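Saframycin Mx1 synthetase B (Legionella pneumophila subsp. pneumophila, PDB 3KXW) is a fatty acid AMP ligase, a member of the ANL clan of AMP-binding enzymes. Local coordinates at residues S12-V17 with C85-C90; N195-F200 with P230-I235; D207-F212 with K260-G265. All blocks are in the same frame, centred on the assembly; numbering follows the deposited sequence.

Interaction 1. Residues S12-V17 with C85-C90; sequences SLVDVV and CLYAGC
The ring of Tyr87 carries Val14 on one face and Val17 at its edge. Val14 CG1 stands over the middle of the ring, 3.8 Å from the Tyr87 centroid and only 9° off the normal, which makes a well-centred CH-pi contact. At the phenolic end Val17 CG1 approaches near the ring plane, 3.2 Å from Tyr87 OH, the two side chains crossing at about a right angle. Trp159 also meets this ring, and Ala50, Lys51 and Ala54 of helix 43-59 touch the Tyr87 side chain. The hydroxyl is not left to the valine methyls: it is hydrogen-bonded to Asp47.

The two methyls of Val14 divide the work. With CG1 lying opposite the backbone N (chi1 170°) and reaching over the ring, Val14 CG2 is turned to the backbone of the other helix, where it rests 3.5 Å from Leu86 O. The same methyl touches the ring, Val14 CG2 being 3.7 Å from Tyr87 CD1. Val14 CG2 also lies 3.8 Å from Leu86 CB.

These contacts join the first turn of helix 13-23 to the last turn of helix 76-87. The former starts at Ser12, an N-cap residue whose OG accepts a weak capping bond from Asp15 N. The latter closes in a Schellman motif: Gly89, at positive phi, gives its N-H to Leu86 O over 2.9 Å, while Cys90 N bonds back to Cys85 O. Leu86 O is thus used by the helix end and lies against Val14 at the same time. Beyond Val14, the approach is slacker, with Leu13 CD2 at 4.4 Å from Leu86 CD1. Leu13 also packs on Leu228 and Tyr232, and Val17 on Ile231, all three belonging to helix 220-233.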
loop_
_atom_site.group_PDB
_atom_site.type_symbol
_atom_site.label_atom_id
_atom_site.label_comp_id
_atom_site.label_asym_id
_atom_site.label_seq_id
_atom_site.Cartn_x
_atom_site.Cartn_y
_atom_site.Cartn_z
ATOM N N SER A 12 -10.080 -17.587 -14.614
ATOM C CA SER A 12 -10.250 -16.578 -13.586
ATOM C C SER A 12 -9.841 -17.114 -12.225
ATOM O O SER A 12 -9.746 -18.319 -12.028
ATOM C CB SER A 12 -11.699 -16.116 -13.523
ATOM O OG SER A 12 -12.509 -17.130 -12.938
ATOM N N LEU A 13 -9.627 -16.207 -11.270
ATOM C CA LEU A 13 -9.313 -16.616 -9.911
ATOM C C LEU A 13 -10.462 -17.421 -9.321
ATOM O O LEU A 13 -10.252 -18.277 -8.461
ATOM C CB LEU A 13 -9.047 -15.383 -9.040
ATOM C CG LEU A 13 -8.609 -15.701 -7.611
ATOM C CD1 LEU A 13 -7.307 -16.496 -7.619
ATOM C CD2 LEU A 13 -8.466 -14.379 -6.814
ATOM N N VAL A 14 -11.678 -17.137 -9.773
ATOM C CA VAL A 14 -12.849 -17.902 -9.305
ATOM C C VAL A 14 -12.626 -19.409 -9.501
ATOM O O VAL A 14 -12.835 -20.211 -8.579
ATOM C CB VAL A 14 -14.148 -17.475 -10.007
ATOM C CG1 VAL A 14 -15.309 -18.448 -9.679
ATOM C CG2 VAL A 14 -14.533 -16.040 -9.597
ATOM N N ASP A 15 -12.218 -19.793 -10.705
ATOM C CA ASP A 15 -12.036 -21.215 -11.010
ATOM C C ASP A 15 -10.825 -21.812 -10.324
ATOM O O ASP A 15 -10.810 -23.008 -9.999
ATOM C CB ASP A 15 -12.012 -21.458 -12.520
ATOM C CG ASP A 15 -13.385 -21.316 -13.135
ATOM O OD1 ASP A 15 -14.387 -21.510 -12.394
ATOM O OD2 ASP A 15 -13.461 -21.018 -14.340
ATOM N N VAL A 16 -9.807 -20.987 -10.087
ATOM C CA VAL A 16 -8.666 -21.453 -9.315
ATOM C C VAL A 16 -9.111 -21.837 -7.904
ATOM O O VAL A 16 -8.735 -22.903 -7.388
ATOM C CB VAL A 16 -7.537 -20.409 -9.231
ATOM C CG1 VAL A 16 -6.443 -20.901 -8.258
ATOM C CG2 VAL A 16 -6.958 -20.151 -10.621
ATOM N N VAL A 17 -9.892 -20.966 -7.260
ATOM C CA VAL A 17 -10.357 -21.251 -5.902
ATOM C C VAL A 17 -11.276 -22.480 -5.889
ATOM O O VAL A 17 -11.145 -23.346 -5.026
ATOM C CB VAL A 17 -11.082 -20.045 -5.262
ATOM C CG1 VAL A 17 -11.677 -20.431 -3.911
ATOM C CG2 VAL A 17 -10.107 -18.884 -5.096
ATOM N N CYS A 85 -17.888 -11.374 -4.548
ATOM C CA CYS A 85 -18.145 -10.469 -5.678
ATOM C C CYS A 85 -17.670 -11.081 -6.980
ATOM O O CYS A 85 -18.383 -11.068 -7.980
ATOM C CB CYS A 85 -17.461 -9.108 -5.504
ATOM S SG CYS A 85 -18.175 -8.088 -4.240
ATOM N N LEU A 86 -16.448 -11.599 -6.987
ATOM C CA LEU A 86 -15.917 -12.171 -8.209
ATOM C C LEU A 86 -16.756 -13.359 -8.704
ATOM O O LEU A 86 -16.987 -13.501 -9.905
ATOM C CB LEU A 86 -14.447 -12.609 -8.049
ATOM C CG LEU A 86 -13.408 -11.545 -7.675
ATOM C CD1 LEU A 86 -11.991 -11.985 -8.009
ATOM C CD2 LEU A 86 -13.728 -10.204 -8.274
ATOM N N TYR A 87 -17.168 -14.228 -7.783
ATOM C CA TYR A 87 -18.002 -15.369 -8.148
ATOM C C TYR A 87 -19.327 -14.946 -8.767
ATOM O O TYR A 87 -19.911 -15.709 -9.514
ATOM C CB TYR A 87 -18.324 -16.227 -6.938
ATOM C CG TYR A 87 -17.288 -17.259 -6.527
ATOM C CD1 TYR A 87 -15.965 -16.915 -6.270
ATOM C CD2 TYR A 87 -17.668 -18.582 -6.322
ATOM C CE1 TYR A 87 -15.040 -17.884 -5.837
ATOM C CE2 TYR A 87 -16.751 -19.555 -5.908
ATOM C CZ TYR A 87 -15.445 -19.197 -5.656
ATOM O OH TYR A 87 -14.575 -20.191 -5.224
ATOM N N ALA A 88 -19.811 -13.759 -8.425
ATOM C CA ALA A 88 -21.043 -13.241 -9.023
ATOM C C ALA A 88 -20.799 -12.479 -10.328
ATOM O O ALA A 88 -21.743 -11.996 -10.954
ATOM C CB ALA A 88 -21.777 -12.356 -8.027
ATOM N N GLY A 89 -19.543 -12.366 -10.740
ATOM C CA GLY A 89 -19.190 -11.568 -11.901
ATOM C C GLY A 89 -19.324 -10.072 -11.659
ATOM O O GLY A 89 -19.330 -9.280 -12.602
ATOM N N CYS A 90 -19.430 -9.685 -10.393
ATOM C CA CYS A 90 -19.533 -8.278 -10.032
ATOM C C CYS A 90 -18.142 -7.679 -9.832
ATOM O O CYS A 90 -17.180 -8.401 -9.574
ATOM C CB CYS A 90 -20.382 -8.109 -8.761
ATOM S SG CYS A 90 -22.131 -8.633 -8.993
#

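Interaction 2. Residues N195-F200 with P230-I235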
loop_
_atom_site.group_PDB
_atom_site.type_symbol
_atom_site.label_atom_id
_atom_site.label_comp_id
_atom_site.label_asym_id
_atom_site.label_seq_id
_atom_site.Cartn_x
_atom_site.Cartn_y
_atom_site.Cartn_z
ATOM N N ASN A 195 -0.573 -11.026 -13.220
ATOM C CA ASN A 195 0.314 -10.501 -12.185
ATOM C C ASN A 195 0.556 -11.472 -11.042
ATOM O O ASN A 195 1.676 -11.574 -10.547
ATOM C CB ASN A 195 -0.127 -9.134 -11.664
ATOM C CG ASN A 195 1.068 -8.304 -11.187
ATOM O OD1 ASN A 195 1.246 -8.054 -10.000
ATOM N ND2 ASN A 195 1.914 -7.914 -12.133
ATOM N N LEU A 196 -0.489 -12.186 -10.623
ATOM C CA LEU A 196 -0.332 -13.224 -9.612
ATOM C C LEU A 196 0.717 -14.234 -10.031
ATOM O O LEU A 196 1.469 -14.711 -9.215
ATOM C CB LEU A 196 -1.654 -13.962 -9.312
ATOM C CG LEU A 196 -2.818 -13.114 -8.788
ATOM C CD1 LEU A 196 -4.014 -13.959 -8.420
ATOM C CD2 LEU A 196 -2.423 -12.144 -7.642
ATOM N N ASN A 197 0.741 -14.583 -11.306
ATOM C CA ASN A 197 1.753 -15.516 -11.795
ATOM C C ASN A 197 3.147 -14.891 -11.765
ATOM O O ASN A 197 4.137 -15.548 -11.419
ATOM C CB ASN A 197 1.437 -15.956 -13.226
ATOM C CG ASN A 197 2.546 -16.826 -13.817
ATOM O OD1 ASN A 197 2.842 -17.902 -13.296
ATOM N ND2 ASN A 197 3.157 -16.358 -14.900
ATOM N N LYS A 198 3.226 -13.626 -12.141
ATOM C CA LYS A 198 4.500 -12.934 -12.113
ATOM C C LYS A 198 5.039 -12.842 -10.678
ATOM O O LYS A 198 6.230 -13.037 -10.447
ATOM C CB LYS A 198 4.379 -11.545 -12.729
ATOM C CG LYS A 198 4.359 -11.566 -14.246
ATOM C CD LYS A 198 3.947 -10.197 -14.780
ATOM C CE LYS A 198 4.297 -10.040 -16.256
ATOM N NZ LYS A 198 3.626 -11.011 -17.156
ATOM N N ILE A 199 4.156 -12.567 -9.725
ATOM C CA ILE A 199 4.537 -12.496 -8.312
ATOM C C ILE A 199 4.980 -13.862 -7.770
ATOM O O ILE A 199 6.054 -13.990 -7.158
ATOM C CB ILE A 199 3.372 -11.942 -7.445
ATOM C CG1 ILE A 199 2.997 -10.524 -7.906
ATOM C CG2 ILE A 199 3.718 -11.976 -5.951
ATOM C CD1 ILE A 199 1.704 -9.979 -7.281
ATOM N N PHE A 200 4.153 -14.880 -7.978
ATOM C CA PHE A 200 4.484 -16.234 -7.516
ATOM C C PHE A 200 5.835 -16.676 -8.068
ATOM O O PHE A 200 6.664 -17.277 -7.360
ATOM C CB PHE A 200 3.381 -17.222 -7.922
ATOM C CG PHE A 200 3.536 -18.595 -7.337
ATOM C CD1 PHE A 200 2.864 -18.946 -6.170
ATOM C CD2 PHE A 200 4.335 -19.545 -7.959
ATOM C CE1 PHE A 200 2.996 -20.224 -5.628
ATOM C CE2 PHE A 200 4.470 -20.826 -7.423
ATOM C CZ PHE A 200 3.792 -21.165 -6.268
ATOM N N PRO A 230 -1.332 -15.648 -2.542
ATOM C CA PRO A 230 -1.346 -16.917 -1.795
ATOM C C PRO A 230 -2.586 -17.774 -2.091
ATOM O O PRO A 230 -2.489 -18.992 -2.213
ATOM C CB PRO A 230 -1.379 -16.482 -0.312
ATOM C CG PRO A 230 -1.164 -15.026 -0.287
ATOM C CD PRO A 230 -1.183 -14.460 -1.672
ATOM N N ILE A 231 -3.755 -17.149 -2.168
ATOM C CA ILE A 231 -4.957 -17.905 -2.523
ATOM C C ILE A 231 -4.791 -18.604 -3.889
ATOM O O ILE A 231 -5.044 -19.807 -4.026
ATOM C CB ILE A 231 -6.218 -16.993 -2.470
ATOM C CG1 ILE A 231 -6.492 -16.620 -1.009
ATOM C CG2 ILE A 231 -7.447 -17.710 -3.073
ATOM C CD1 ILE A 231 -7.624 -15.612 -0.807
ATOM N N TYR A 232 -4.341 -17.846 -4.883
ATOM C CA TYR A 232 -4.014 -18.376 -6.207
ATOM C C TYR A 232 -2.976 -19.509 -6.173
ATOM O O TYR A 232 -3.096 -20.516 -6.884
ATOM C CB TYR A 232 -3.496 -17.210 -7.052
ATOM C CG TYR A 232 -2.839 -17.586 -8.366
ATOM C CD1 TYR A 232 -3.609 -17.925 -9.471
ATOM C CD2 TYR A 232 -1.460 -17.569 -8.509
ATOM C CE1 TYR A 232 -3.015 -18.238 -10.684
ATOM C CE2 TYR A 232 -0.857 -17.873 -9.718
ATOM C CZ TYR A 232 -1.641 -18.204 -10.792
ATOM O OH TYR A 232 -1.054 -18.512 -11.985
ATOM N N GLY A 233 -1.930 -19.345 -5.374
ATOM C CA GLY A 233 -0.818 -20.286 -5.391
ATOM C C GLY A 233 -0.876 -21.444 -4.391
ATOM O O GLY A 233 0.053 -22.245 -4.320
ATOM N N GLY A 234 -1.946 -21.540 -3.606
ATOM C CA GLY A 234 -2.074 -22.647 -2.661
ATOM C C GLY A 234 -1.253 -22.492 -1.386
ATOM O O GLY A 234 -0.867 -23.476 -0.744
ATOM N N ILE A 235 -0.995 -21.242 -1.017
ATOM C CA ILE A 235 -0.021 -20.903 0.017
ATOM C C ILE A 235 -0.694 -20.200 1.163
ATOM O O ILE A 235 -1.577 -19.361 0.943
ATOM C CB ILE A 235 1.003 -19.879 -0.533
ATOM C CG1 ILE A 235 1.865 -20.504 -1.625
ATOM C CG2 ILE A 235 1.877 -19.288 0.604
ATOM C CD1 ILE A 235 2.437 -21.806 -1.261
#
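Leu196 and Tyr232 form a close part of this helix-to-helix contact. Leu196 CB lies over one face of the ring, displaced toward its rim, 4.0 Å from the Tyr232 centroid and 22° off the normal, a CH-pi contact. Leu196 CD1 sits by the root of the ring, 3.6 Å from Tyr232 CB. With CG opposite the backbone N (chi1 168°), the ring reaches over to helix 189-202 and lies across it, CG near Leu196 and OH near Asn197.

Packing is equally tight one helical turn after Leu196, where Phe200 meets the C-terminal end of the 230-235 segment, at Gly233 and Ile235. Phe200 CE1 is 3.8 Å from Gly233 CA, an approach that a side chain at Gly233 would block. Ile235 CG1 stands farther off, at the ring edge, 4.2 Å from Phe200 CE1. The chain turns there in a Schellman motif at Gly234 before running into strand 236-239. The lighter side is the partly exposed one: Asn197 comes nearest with its CB, 3.8 Å from Tyr232 OH, and that oxygen has its hydrogen-bond partner in Ser2 N. Helix 220-233 is the connection of a beta-alpha-beta unit, between the parallel neighbours 210-213 and 236-239, and helix 189-202 packs beside it, with Ile199 touching the bound 5'-O-[(S)-(dodecanoyloxy)(hydroxy)phosphoryl]adenosine.

No hydrogen bond crosses between the two segments, so they are held to each other by apolar and CH-pi contacts, with the polar end of Tyr232 satisfied by a third part of the chain.

Interaction 3. Residues D207-F212 with K260-G265; sequences DETIIF and KATISG
Ile211 and Ile263 form a single beta bridge between strands 210-213 and 263-266, which run parallel at 18° to each other and link two sheets of the AMP-binding domain along their outer strands. Thr209, Ile211 and Ile263 gather on one face of this pair, where Thr209 CG2 packs on Ile263 CD1; Ile210, Ala261 and Phe212 are on the other, where CB of Phe212 rests on CB of Ala261.

Thr262 comes just ahead of the bridge and points toward the 207-212 segment. Thr262 CB lies 4.1 Å from Ile210 N. From there Thr262 CG2 turns to the loop before strand 210-213 and touches Glu208 O at 3.8 Å. The hydroxyl branch, Thr262 OG1, sits between the backbone N and the carbonyl carbon of its own residue (chi1 67°), a rotation that brings it to Ile210 N, from which it accepts a hydrogen bond of 3.1 Å at 157°. A side-chain oxygen thus takes an N-H that in regular parallel pairing would probably go to a backbone carbonyl. A water 2.7 Å from Thr262 OG1 also bonds to Thr209 OG1, a hydroxyl that has a further partner in Asn206 N.

Ile210 O takes two N-H groups from the other segment: Thr262 N at 2.9 Å, on a lone pair in the carbonyl plane, and Ile263 N at 3.2 Å, tilted from that plane. Phe212 N then bonds to Ile263 O. At the far end Ser264 OG lies at the edge of the Phe212 ring and donates to Phe212 O over 2.8 Å, from above the carbonyl plane, while also bonding to Trp252. Phe212 O accepts in addition from a water, 2.7 Å away, which in turn accepts from Gly265 N.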
loop_
_atom_site.group_PDB
_atom_site.type_symbol
_atom_site.label_atom_id
_atom_site.label_comp_id
_atom_site.label_asym_id
_atom_site.label_seq_id
_atom_site.Cartn_x
_atom_site.Cartn_y
_atom_site.Cartn_z
ATOM N N ASP A 207 6.024 -24.737 -1.993
ATOM C CA ASP A 207 5.071 -25.207 -0.987
ATOM C C ASP A 207 5.632 -25.206 0.443
ATOM O O ASP A 207 5.008 -25.701 1.378
ATOM C CB ASP A 207 4.429 -26.547 -1.405
ATOM C CG ASP A 207 5.441 -27.630 -1.592
ATOM O OD1 ASP A 207 6.516 -27.493 -0.974
ATOM O OD2 ASP A 207 5.179 -28.607 -2.344
ATOM N N GLU A 208 6.804 -24.615 0.622
ATOM C CA GLU A 208 7.239 -24.241 1.958
ATOM C C GLU A 208 6.797 -22.792 2.265
ATOM O O GLU A 208 6.823 -22.351 3.417
ATOM C CB GLU A 208 8.753 -24.361 2.037
ATOM C CG GLU A 208 9.320 -24.395 3.431
ATOM C CD GLU A 208 10.830 -24.598 3.415
ATOM O OE1 GLU A 208 11.329 -25.409 2.577
ATOM O OE2 GLU A 208 11.511 -23.939 4.228
ATOM N N THR A 209 6.386 -22.062 1.234
ATOM C CA THR A 209 6.171 -20.616 1.385
ATOM C C THR A 209 5.058 -20.313 2.374
ATOM O O THR A 209 3.992 -20.937 2.329
ATOM C CB THR A 209 5.814 -19.955 0.038
ATOM O OG1 THR A 209 6.902 -20.125 -0.888
ATOM C CG2 THR A 209 5.513 -18.467 0.230
ATOM N N ILE A 210 5.297 -19.363 3.272
ATOM C CA ILE A 210 4.241 -18.849 4.128
ATOM C C ILE A 210 4.309 -17.324 4.108
ATOM O O ILE A 210 5.346 -16.733 4.350
ATOM C CB ILE A 210 4.371 -19.382 5.561
ATOM C CG1 ILE A 210 4.158 -20.910 5.551
ATOM C CG2 ILE A 210 3.368 -18.697 6.498
ATOM C CD1 ILE A 210 4.221 -21.540 6.922
ATOM N N ILE A 211 3.200 -16.676 3.795
ATOM C CA ILE A 211 3.247 -15.227 3.753
ATOM C C ILE A 211 2.668 -14.630 5.021
ATOM O O ILE A 211 1.607 -15.056 5.483
ATOM C CB ILE A 211 2.495 -14.696 2.517
ATOM C CG1 ILE A 211 3.162 -15.218 1.231
ATOM C CG2 ILE A 211 2.398 -13.171 2.563
ATOM C CD1 ILE A 211 2.413 -14.828 -0.059
ATOM N N PHE A 212 3.352 -13.655 5.601
ATOM C CA PHE A 212 2.733 -12.890 6.680
ATOM C C PHE A 212 2.479 -11.462 6.201
ATOM O O PHE A 212 3.305 -10.892 5.490
ATOM C CB PHE A 212 3.574 -12.874 7.961
ATOM C CG PHE A 212 2.879 -12.194 9.079
ATOM C CD1 PHE A 212 2.024 -12.916 9.910
ATOM C CD2 PHE A 212 2.938 -10.807 9.219
ATOM C CE1 PHE A 212 1.311 -12.270 10.909
ATOM C CE2 PHE A 212 2.218 -10.171 10.208
ATOM C CZ PHE A 212 1.395 -10.901 11.059
ATOM N N LYS A 260 6.797 -19.115 11.237
ATOM C CA LYS A 260 7.865 -19.367 10.277
ATOM C C LYS A 260 7.520 -18.816 8.908
ATOM O O LYS A 260 7.644 -19.500 7.903
ATOM C CB LYS A 260 8.192 -20.862 10.197
ATOM C CG LYS A 260 9.040 -21.309 11.358
ATOM C CD LYS A 260 8.960 -22.789 11.570
ATOM C CE LYS A 260 9.812 -23.171 12.763
ATOM N NZ LYS A 260 11.234 -23.121 12.345
ATOM N N ALA A 261 7.102 -17.559 8.869
ATOM C CA ALA A 261 6.821 -16.929 7.596
ATOM C C ALA A 261 8.101 -16.808 6.791
ATOM O O ALA A 261 9.197 -16.577 7.340
ATOM C CB ALA A 261 6.163 -15.521 7.808
ATOM N N THR A 262 7.971 -16.967 5.480
ATOM C CA THR A 262 9.117 -16.916 4.586
ATOM C C THR A 262 9.125 -15.627 3.760
ATOM O O THR A 262 10.190 -15.122 3.347
ATOM C CB THR A 262 9.159 -18.165 3.628
ATOM O OG1 THR A 262 8.055 -18.129 2.722
ATOM C CG2 THR A 262 9.066 -19.461 4.430
ATOM N N ILE A 263 7.932 -15.106 3.507
ATOM C CA ILE A 263 7.793 -13.862 2.756
ATOM C C ILE A 263 6.939 -12.873 3.536
ATOM O O ILE A 263 5.869 -13.222 3.993
ATOM C CB ILE A 263 7.137 -14.118 1.398
ATOM C CG1 ILE A 263 7.950 -15.161 0.619
ATOM C CG2 ILE A 263 7.062 -12.828 0.600
ATOM C CD1 ILE A 263 7.348 -15.442 -0.778
ATOM N N SER A 264 7.450 -11.665 3.736
ATOM C CA SER A 264 6.671 -10.611 4.382
ATOM C C SER A 264 7.351 -9.328 3.994
ATOM O O SER A 264 8.549 -9.321 3.690
ATOM C CB SER A 264 6.648 -10.817 5.913
ATOM O OG SER A 264 5.699 -9.998 6.564
ATOM N N GLY A 265 6.599 -8.233 3.907
ATOM C CA GLY A 265 7.232 -6.973 3.569
ATOM C C GLY A 265 6.292 -5.788 3.718
ATOM O O GLY A 265 5.227 -5.920 4.293
HETATM O O HOH W 1 7.993 -22.013 6.479
HETATM O O HOH W 2 9.077 -18.569 0.288
HETATM O O HOH W 3 3.715 -8.789 3.857
#

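Overall arrangement
Helix 220-233 ties the first two contacts together: interaction 1 reaches it through Val17 CG2, 3.5 Å from Ile231 CG2, and through Leu13 CD1, 3.9 Å from Tyr232 CB; Leu13 and Leu196 meet each other and both pack on Tyr232 CB. Interactions 2 and 3 are interlaced along the chain and meet at Pro230 CG, 3.6 Å from Ile211 CD1, and again where Ile235 packs against Thr209 and Ile210. Interactions 1 and 3 do not touch, their nearest atoms being about 12 Å apart. Interactions 2 and 3 both come close to the bound ligand, through Ile199, which touches it, and the Ile211 side chain, about 4 Å away; that of Leu13 in interaction 1 is about 14 Å off.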